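Local atomic coordinates of xyloglucan-specific endo-beta-1,4-glucanase GH12 (PDB entry 4NPR), a protein that probably hydrolyses internal beta-1,4-glucosidic linkages of xyloglucan with retention of anomeric configuration, releasing xyloglucan oligosaccharides. Residues A[110-114]-A[115-119]. Numbering follows the deposited sequence.
Sequences WNYSG and SNIVA
Tyr112 OH, which lies 3.9 Å from Ala119 CB, is held by two hydrogen bonds, one with Thr223 OG1 of strand 215-226 and one with Trp74 NE1 of strand 67-77, one from each sheet. No hydrogen bond joins 110-114 to 115-119; their side chains meet through apolar contacts. Ala119 CB also lies 4.2 Å from Tyr112 CZ, which places the methyl beside the phenol end of the ring, at an oblique approach. Nearer the ring's root, Tyr112 CD1 meets Ile117 CD1 at 3.9 Å, again obliquely, so Ile117 meets the ring near its root and Ala119 meets its hydroxyl end. Strand 105-113 belongs to one sheet of the GH12 beta-jelly roll and strand 117-128 to the other; the chain turns the corner between them at Gly114 to Asn116, and the short strand segments run at 139° with axes 9.5 Å apart. Tyr112 and Ile117 each point toward the other segment, and both touch Leu146 of strand 137-146, while the Tyr112 ring also meets Phe233. In Ile117, CG1 sits beside the backbone N, anti to the carbonyl carbon (chi1 -74°), and the extended chain beyond it carries CD1 back to the backbone of 113-114, 3.4 Å from Ser113 O. Gly114, with phi 132°, takes a backbone conformation readily open to glycine.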
ATOM      1  N   TRP A 110      12.140   3.249   2.371  1.00 14.41           N
ATOM      2  CA  TRP A 110      11.649   4.428   1.632  1.00 13.91           C
ATOM      3  C   TRP A 110      12.007   5.724   2.303  1.00 13.88           C
ATOM      4  O   TRP A 110      12.385   5.765   3.477  1.00 13.21           O
ATOM      5  CB  TRP A 110      10.132   4.402   1.446  1.00 13.98           C
ATOM      6  CG  TRP A 110       9.345   4.335   2.733  1.00 13.37           C
ATOM      7  CD1 TRP A 110       8.986   3.229   3.366  1.00 13.10           C
ATOM      8  CD2 TRP A 110       8.859   5.441   3.540  1.00 13.20           C
ATOM      9  NE1 TRP A 110       8.305   3.540   4.543  1.00 13.87           N
ATOM     10  CE2 TRP A 110       8.219   4.892   4.664  1.00 12.88           C
ATOM     11  CE3 TRP A 110       8.925   6.829   3.428  1.00 13.18           C
ATOM     12  CZ2 TRP A 110       7.593   5.667   5.631  1.00 12.97           C
ATOM     13  CZ3 TRP A 110       8.317   7.617   4.445  1.00 12.79           C
ATOM     14  CH2 TRP A 110       7.675   7.026   5.519  1.00 12.53           C
ATOM     15  N   ASN A 111      11.843   6.779   1.520  1.00 15.50           N
ATOM     16  CA  ASN A 111      12.051   8.158   1.956  1.00 16.92           C
ATOM     17  C   ASN A 111      11.100   9.165   1.270  1.00 16.07           C
ATOM     18  O   ASN A 111      10.779   9.026   0.118  1.00 14.23           O
ATOM     19  CB  ASN A 111      13.504   8.568   1.691  1.00 18.44           C
ATOM     20  CG  ASN A 111      13.829   9.884   2.328  1.00 21.48           C
ATOM     21  OD1 ASN A 111      13.781   9.989   3.574  1.00 26.29           O
ATOM     22  ND2 ASN A 111      14.053  10.937   1.505  1.00 21.46           N
ATOM     23  N   TYR A 112      10.672  10.192   1.999  1.00 17.00           N
ATOM     24  CA  TYR A 112       9.863  11.251   1.424  1.00 16.87           C
ATOM     25  C   TYR A 112      10.591  12.558   1.551  1.00 17.88           C
ATOM     26  O   TYR A 112      11.200  12.819   2.581  1.00 17.93           O
ATOM     27  CB  TYR A 112       8.480  11.375   2.123  1.00 16.53           C
ATOM     28  CG  TYR A 112       7.288  11.055   1.204  1.00 15.81           C
ATOM     29  CD1 TYR A 112       7.065  11.773   0.051  1.00 14.79           C
ATOM     30  CD2 TYR A 112       6.406  10.044   1.507  1.00 16.10           C
ATOM     31  CE1 TYR A 112       5.997  11.504  -0.771  1.00 14.88           C
ATOM     32  CE2 TYR A 112       5.313   9.761   0.693  1.00 16.11           C
ATOM     33  CZ  TYR A 112       5.118  10.490  -0.465  1.00 15.51           C
ATOM     34  OH  TYR A 112       4.061  10.192  -1.303  1.00 14.44           O
ATOM     35  N   SER A 113      10.520  13.389   0.513  1.00 17.50           N
ATOM     36  CA  SER A 113      10.875  14.784   0.691  1.00 17.96           C
ATOM     37  C   SER A 113       9.848  15.687   0.017  1.00 18.10           C
ATOM     38  O   SER A 113       9.085  15.240  -0.830  1.00 17.66           O
ATOM     39  CB  SER A 113      12.304  15.060   0.175  1.00 18.07           C
ATOM     40  OG  SER A 113      12.452  14.717  -1.200  1.00 18.87           O
ATOM     41  N   GLY A 114       9.838  16.952   0.416  1.00 19.45           N
ATOM     42  CA  GLY A 114       9.055  18.001  -0.271  1.00 21.12           C
ATOM     43  C   GLY A 114       8.252  18.822   0.713  1.00 20.28           C
ATOM     44  O   GLY A 114       8.397  18.624   1.888  1.00 17.86           O
ATOM     45  N   SER A 115       7.375  19.709   0.239  1.00 22.13           N
ATOM     46  CA  SER A 115       6.726  20.674   1.156  1.00 22.94           C
ATOM     47  C   SER A 115       5.229  20.444   1.401  1.00 23.67           C
ATOM     48  O   SER A 115       4.472  20.094   0.463  1.00 23.41           O
ATOM     49  CB  SER A 115       7.027  22.128   0.738  1.00 22.71           C
ATOM     50  OG  SER A 115       6.813  22.299  -0.641  1.00 23.50           O
ATOM     51  N   ASN A 116       4.834  20.633   2.673  1.00 22.93           N
ATOM     52  CA  ASN A 116       3.460  20.408   3.148  1.00 23.64           C
ATOM     53  C   ASN A 116       2.841  19.081   2.733  1.00 21.40           C
ATOM     54  O   ASN A 116       1.751  19.039   2.173  1.00 22.68           O
ATOM     55  CB  ASN A 116       2.545  21.570   2.721  1.00 25.26           C
ATOM     56  CG  ASN A 116       3.174  22.929   2.997  1.00 29.06           C
ATOM     57  OD1 ASN A 116       3.622  23.222   4.115  1.00 30.88           O
ATOM     58  ND2 ASN A 116       3.235  23.774   1.963  1.00 29.98           N
ATOM     59  N   ILE A 117       3.520  17.992   3.030  1.00 20.48           N
ATOM     60  CA  ILE A 117       3.076  16.658   2.570  1.00 20.50           C
ATOM     61  C   ILE A 117       1.931  16.042   3.385  1.00 18.98           C
ATOM     62  O   ILE A 117       1.998  16.003   4.607  1.00 19.98           O
ATOM     63  CB  ILE A 117       4.257  15.670   2.518  1.00 21.67           C
ATOM     64  CG1 ILE A 117       5.160  16.000   1.320  1.00 24.59           C
ATOM     65  CG2 ILE A 117       3.770  14.253   2.295  1.00 22.34           C
ATOM     66  CD1 ILE A 117       6.575  15.445   1.411  1.00 25.88           C
ATOM     67  N   VAL A 118       0.889  15.577   2.689  1.00 16.31           N
ATOM     68  CA  VAL A 118      -0.199  14.807   3.287  1.00 14.23           C
ATOM     69  C   VAL A 118      -0.341  13.583   2.375  1.00 13.90           C
ATOM     70  O   VAL A 118      -0.652  13.708   1.216  1.00 13.04           O
ATOM     71  CB  VAL A 118      -1.530  15.612   3.329  1.00 13.56           C
ATOM     72  CG1 VAL A 118      -2.641  14.842   4.060  1.00 12.55           C
ATOM     73  CG2 VAL A 118      -1.319  16.981   3.950  1.00 12.95           C
ATOM     74  N   ALA A 119      -0.069  12.403   2.916  1.00 14.38           N
ATOM     75  CA  ALA A 119       0.185  11.186   2.128  1.00 14.41           C
ATOM     76  C   ALA A 119       0.359  10.075   3.094  1.00 14.64           C
ATOM     77  O   ALA A 119       0.732  10.311   4.236  1.00 15.35           O
ATOM     78  CB  ALA A 119       1.463  11.310   1.323  1.00 14.57           C
TER